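Local coordinates for glycoprotein (Chandipura virus, PDB 5MDM), which probably attaches the virus to host receptors and, once endosomal acid changes its conformation, drives fusion of the viral and endosomal membranes, at residues Pro51-Lys63 with Asp159-Asp171. Sequence-based numbering, arbitrary orientation.
Sequences PSKSDGFLCHAAK and DTIHNSSVWIPAD
Phe-57 with Ile-168 and Cys-59 with Val-166 are the hydrogen-bonded pairs of an antiparallel strand pairing whose strand segments run with their N-to-C directions 149° apart. Each pair is closed by two reciprocal N-H...O=C bonds; Phe-57 N to Ile-168 O and Ile-168 N to Phe-57 O both measure 2.9 Å. Single backbone bonds extend the pairing beyond these pairs, from Ala-170 N to Asp-55 O at one end and from Ala-61 N to Ser-164 O at the other.

Apolar contacts occupy both faces. On the face of Phe-57 and Cys-59, Cys-59 CB lies 3.8 Å from Val-166 CG2, while Phe-57 CE1 reaches Ala-170 CB at 3.6 Å. The disulfide from Cys-59 to Cys-92 ties this face to helix 89-101. On the other face, Leu-58 CD2 meets Thr-160 CG2 at 3.8 Å and comes up to the edge of the Trp-167 indole. With CG anti to the backbone N (chi1 -175°), that indole reaches back alongside Gly-56, bringing Trp-167 NE1 to 3.3 Å from Gly-56 CA, where no side chain intervenes. NE1 itself donates to His-132 O, and Trp-143 packs edge-to-face with the ring.

Two serines flank His-60. Ser-164 OG gives His-60 ND1 a weak bond of 3.3 Å at the ring edge, and Ser-165 OG makes a van der Waals contact with His-60 CB at 3.3 Å.

Strand 56-69 also pairs with strands 77-85 and 120-131, so the contact joins strand 165-169 to the antiparallel sheet of the elongated fusion domain of a class III viral fusion glycoprotein, beside His-60, a likely prefusion pH sensor.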
loop_
_atom_site.group_PDB
_atom_site.type_symbol
_atom_site.label_atom_id
_atom_site.label_comp_id
_atom_site.label_asym_id
_atom_site.label_seq_id
_atom_site.Cartn_x
_atom_site.Cartn_y
_atom_site.Cartn_z
ATOM N N PRO A 51 -6.072 15.028 8.426
ATOM C CA PRO A 51 -7.378 15.127 9.089
ATOM C C PRO A 51 -7.363 16.049 10.301
ATOM O O PRO A 51 -8.392 16.631 10.639
ATOM C CB PRO A 51 -7.652 13.689 9.533
ATOM C CG PRO A 51 -6.794 12.846 8.650
ATOM C CD PRO A 51 -5.557 13.651 8.448
ATOM N N SER A 52 -6.205 16.186 10.937
ATOM C CA SER A 52 -6.070 17.043 12.107
ATOM C C SER A 52 -6.425 18.499 11.804
ATOM O O SER A 52 -6.741 19.270 12.712
ATOM C CB SER A 52 -4.655 16.948 12.678
ATOM O OG SER A 52 -3.687 17.249 11.689
ATOM N N LYS A 53 -6.383 18.870 10.528
ATOM C CA LYS A 53 -6.745 20.222 10.116
ATOM C C LYS A 53 -8.238 20.499 10.284
ATOM O O LYS A 53 -8.693 21.621 10.072
ATOM C CB LYS A 53 -6.314 20.491 8.671
ATOM C CG LYS A 53 -4.851 20.879 8.525
ATOM C CD LYS A 53 -4.578 21.492 7.170
ATOM C CE LYS A 53 -3.212 22.144 7.132
ATOM N NZ LYS A 53 -2.954 22.813 5.825
ATOM N N SER A 54 -8.996 19.477 10.664
ATOM C CA SER A 54 -10.419 19.648 10.924
ATOM C C SER A 54 -10.830 19.033 12.259
ATOM O O SER A 54 -11.986 18.654 12.455
ATOM C CB SER A 54 -11.255 19.070 9.782
ATOM O OG SER A 54 -10.974 17.699 9.576
ATOM N N ASP A 55 -9.870 18.932 13.173
ATOM C CA ASP A 55 -10.160 18.533 14.541
ATOM C C ASP A 55 -10.963 19.643 15.187
ATOM O O ASP A 55 -10.715 20.821 14.940
ATOM C CB ASP A 55 -8.874 18.300 15.334
ATOM C CG ASP A 55 -8.259 16.935 15.074
ATOM O OD1 ASP A 55 -8.961 16.060 14.517
ATOM O OD2 ASP A 55 -7.077 16.736 15.435
ATOM N N GLY A 56 -11.929 19.269 16.015
ATOM C CA GLY A 56 -12.781 20.259 16.637
ATOM C C GLY A 56 -13.189 19.942 18.058
ATOM O O GLY A 56 -12.764 18.950 18.652
ATOM N N PHE A 57 -14.026 20.814 18.600
ATOM C CA PHE A 57 -14.556 20.662 19.935
ATOM C C PHE A 57 -16.016 21.056 19.924
ATOM O O PHE A 57 -16.392 22.069 19.332
ATOM C CB PHE A 57 -13.799 21.555 20.914
ATOM C CG PHE A 57 -12.351 21.203 21.059
ATOM C CD1 PHE A 57 -11.374 21.982 20.469
ATOM C CD2 PHE A 57 -11.969 20.085 21.777
ATOM C CE1 PHE A 57 -10.041 21.659 20.606
ATOM C CE2 PHE A 57 -10.639 19.756 21.913
ATOM C CZ PHE A 57 -9.673 20.544 21.326
ATOM N N LEU A 58 -16.840 20.240 20.564
ATOM C CA LEU A 58 -18.218 20.611 20.824
ATOM C C LEU A 58 -18.262 21.340 22.153
ATOM O O LEU A 58 -17.966 20.766 23.205
ATOM C CB LEU A 58 -19.127 19.382 20.832
ATOM C CG LEU A 58 -19.589 18.892 19.456
ATOM C CD1 LEU A 58 -20.285 17.545 19.567
ATOM C CD2 LEU A 58 -20.506 19.917 18.803
ATOM N N CYS A 59 -18.593 22.624 22.082
ATOM C CA CYS A 59 -18.722 23.467 23.256
ATOM C C CYS A 59 -20.174 23.439 23.732
ATOM O O CYS A 59 -21.051 24.057 23.122
ATOM C CB CYS A 59 -18.287 24.897 22.917
ATOM S SG CYS A 59 -18.184 26.040 24.318
ATOM N N HIS A 60 -20.423 22.695 24.807
ATOM C CA HIS A 60 -21.757 22.598 25.390
ATOM C C HIS A 60 -21.913 23.580 26.544
ATOM O O HIS A 60 -21.013 23.733 27.358
ATOM C CB HIS A 60 -22.021 21.179 25.895
ATOM C CG HIS A 60 -23.210 21.075 26.799
ATOM N ND1 HIS A 60 -24.491 20.887 26.327
ATOM C CD2 HIS A 60 -23.313 21.146 28.148
ATOM C CE1 HIS A 60 -25.331 20.839 27.347
ATOM N NE2 HIS A 60 -24.641 20.996 28.462
ATOM N N ALA A 61 -23.063 24.240 26.617
ATOM C CA ALA A 61 -23.324 25.174 27.704
ATOM C C ALA A 61 -24.647 24.863 28.382
ATOM O O ALA A 61 -25.669 24.682 27.716
ATOM C CB ALA A 61 -23.316 26.602 27.194
ATOM N N ALA A 62 -24.626 24.798 29.708
ATOM C CA ALA A 62 -25.844 24.557 30.472
ATOM C C ALA A 62 -25.733 25.136 31.872
ATOM O O ALA A 62 -24.757 24.889 32.575
ATOM C CB ALA A 62 -26.149 23.067 30.540
ATOM N N LYS A 63 -26.736 25.910 32.271
ATOM C CA LYS A 63 -26.801 26.428 33.631
ATOM C C LYS A 63 -27.295 25.350 34.593
ATOM O O LYS A 63 -28.353 24.765 34.390
ATOM C CB LYS A 63 -27.694 27.673 33.699
ATOM C CG LYS A 63 -27.038 28.915 33.103
ATOM C CD LYS A 63 -27.934 30.144 33.166
ATOM C CE LYS A 63 -29.123 30.019 32.230
ATOM N NZ LYS A 63 -29.923 31.276 32.188
ATOM N N ASP A 159 -22.525 27.015 14.553
ATOM C CA ASP A 159 -23.729 26.611 15.272
ATOM C C ASP A 159 -24.162 25.201 14.891
ATOM O O ASP A 159 -24.185 24.840 13.713
ATOM C CB ASP A 159 -24.874 27.594 15.019
ATOM C CG ASP A 159 -24.621 28.955 15.636
ATOM O OD1 ASP A 159 -25.144 29.959 15.108
ATOM O OD2 ASP A 159 -23.898 29.021 16.651
ATOM N N THR A 160 -24.504 24.408 15.900
ATOM C CA THR A 160 -24.970 23.049 15.674
ATOM C C THR A 160 -26.490 22.999 15.706
ATOM O O THR A 160 -27.148 24.025 15.875
ATOM C CB THR A 160 -24.432 22.088 16.738
ATOM O OG1 THR A 160 -24.930 22.475 18.025
ATOM C CG2 THR A 160 -22.912 22.111 16.754
ATOM N N ILE A 161 -27.044 21.802 15.547
ATOM C CA ILE A 161 -28.491 21.628 15.588
ATOM C C ILE A 161 -29.016 21.641 17.024
ATOM O O ILE A 161 -30.072 22.211 17.299
ATOM C CB ILE A 161 -28.939 20.343 14.858
ATOM C CG1 ILE A 161 -28.156 19.129 15.362
ATOM C CG2 ILE A 161 -28.756 20.502 13.356
ATOM C CD1 ILE A 161 -28.534 17.828 14.681
ATOM N N HIS A 162 -28.270 21.022 17.934
ATOM C CA HIS A 162 -28.629 21.033 19.345
ATOM C C HIS A 162 -28.434 22.434 19.911
ATOM O O HIS A 162 -27.380 23.042 19.730
ATOM C CB HIS A 162 -27.784 20.027 20.129
ATOM C CG HIS A 162 -27.922 18.617 19.645
ATOM N ND1 HIS A 162 -27.463 18.203 18.413
ATOM C CD2 HIS A 162 -28.464 17.522 20.231
ATOM C CE1 HIS A 162 -27.718 16.917 18.258
ATOM N NE2 HIS A 162 -28.324 16.479 19.347
ATOM N N ASN A 163 -29.460 22.940 20.586
ATOM C CA ASN A 163 -29.434 24.286 21.150
ATOM C C ASN A 163 -28.280 24.489 22.127
ATOM O O ASN A 163 -27.730 25.584 22.239
ATOM C CB ASN A 163 -30.762 24.589 21.850
ATOM C CG ASN A 163 -31.964 24.353 20.955
ATOM O OD1 ASN A 163 -31.856 23.716 19.907
ATOM N ND2 ASN A 163 -33.120 24.864 21.368
ATOM N N SER A 164 -27.912 23.418 22.820
ATOM C CA SER A 164 -26.917 23.490 23.885
ATOM C C SER A 164 -25.478 23.647 23.390
ATOM O O SER A 164 -24.677 24.342 24.017
ATOM C CB SER A 164 -27.025 22.257 24.789
ATOM O OG SER A 164 -26.869 21.057 24.051
ATOM N N SER A 165 -25.149 23.008 22.272
ATOM C CA SER A 165 -23.758 22.936 21.827
ATOM C C SER A 165 -23.451 23.702 20.542
ATOM O O SER A 165 -24.307 23.852 19.671
ATOM C CB SER A 165 -23.328 21.474 21.657
ATOM O OG SER A 165 -23.277 20.804 22.903
ATOM N N VAL A 166 -22.216 24.188 20.443
ATOM C CA VAL A 166 -21.688 24.715 19.186
ATOM C C VAL A 166 -20.382 23.993 18.852
ATOM O O VAL A 166 -19.962 23.096 19.582
ATOM C CB VAL A 166 -21.438 26.239 19.236
ATOM C CG1 VAL A 166 -22.720 26.982 19.580
ATOM C CG2 VAL A 166 -20.329 26.571 20.218
ATOM N N TRP A 167 -19.742 24.376 17.752
ATOM C CA TRP A 167 -18.496 23.730 17.345
ATOM C C TRP A 167 -17.366 24.725 17.098
ATOM O O TRP A 167 -17.527 25.703 16.364
ATOM C CB TRP A 167 -18.710 22.872 16.101
ATOM C CG TRP A 167 -17.496 22.089 15.709
ATOM C CD1 TRP A 167 -17.100 20.885 16.215
ATOM C CD2 TRP A 167 -16.516 22.452 14.727
ATOM N NE1 TRP A 167 -15.936 20.475 15.609
ATOM C CE2 TRP A 167 -15.556 21.420 14.692
ATOM C CE3 TRP A 167 -16.358 23.549 13.873
ATOM C CZ2 TRP A 167 -14.456 21.452 13.840
ATOM C CZ3 TRP A 167 -15.265 23.578 13.029
ATOM C CH2 TRP A 167 -14.330 22.537 13.018
ATOM N N ILE A 168 -16.220 24.465 17.715
ATOM C CA ILE A 168 -15.044 25.301 17.535
ATOM C C ILE A 168 -13.929 24.475 16.912
ATOM O O ILE A 168 -13.605 23.401 17.408
ATOM C CB ILE A 168 -14.540 25.854 18.876
ATOM C CG1 ILE A 168 -15.712 26.310 19.741
ATOM C CG2 ILE A 168 -13.566 26.998 18.648
ATOM C CD1 ILE A 168 -16.513 27.431 19.126
ATOM N N PRO A 169 -13.338 24.966 15.813
ATOM C CA PRO A 169 -12.177 24.275 15.246
ATOM C C PRO A 169 -10.989 24.384 16.192
ATOM O O PRO A 169 -10.772 25.448 16.775
ATOM C CB PRO A 169 -11.900 25.059 13.964
ATOM C CG PRO A 169 -12.471 26.413 14.220
ATOM C CD PRO A 169 -13.689 26.176 15.051
ATOM N N ALA A 170 -10.234 23.300 16.344
ATOM C CA ALA A 170 -9.100 23.274 17.265
ATOM C C ALA A 170 -8.011 24.258 16.853
ATOM O O ALA A 170 -7.132 24.595 17.646
ATOM C CB ALA A 170 -8.538 21.871 17.369
ATOM N N ASP A 171 -8.074 24.708 15.604
ATOM C CA ASP A 171 -7.192 25.755 15.117
ATOM C C ASP A 171 -8.035 26.921 14.616
ATOM O O ASP A 171 -8.682 26.820 13.574
ATOM C CB ASP A 171 -6.305 25.221 13.994
ATOM C CG ASP A 171 -5.448 26.299 13.362
ATOM O OD1 ASP A 171 -5.127 27.295 14.048
ATOM O OD2 ASP A 171 -5.090 26.149 12.175
#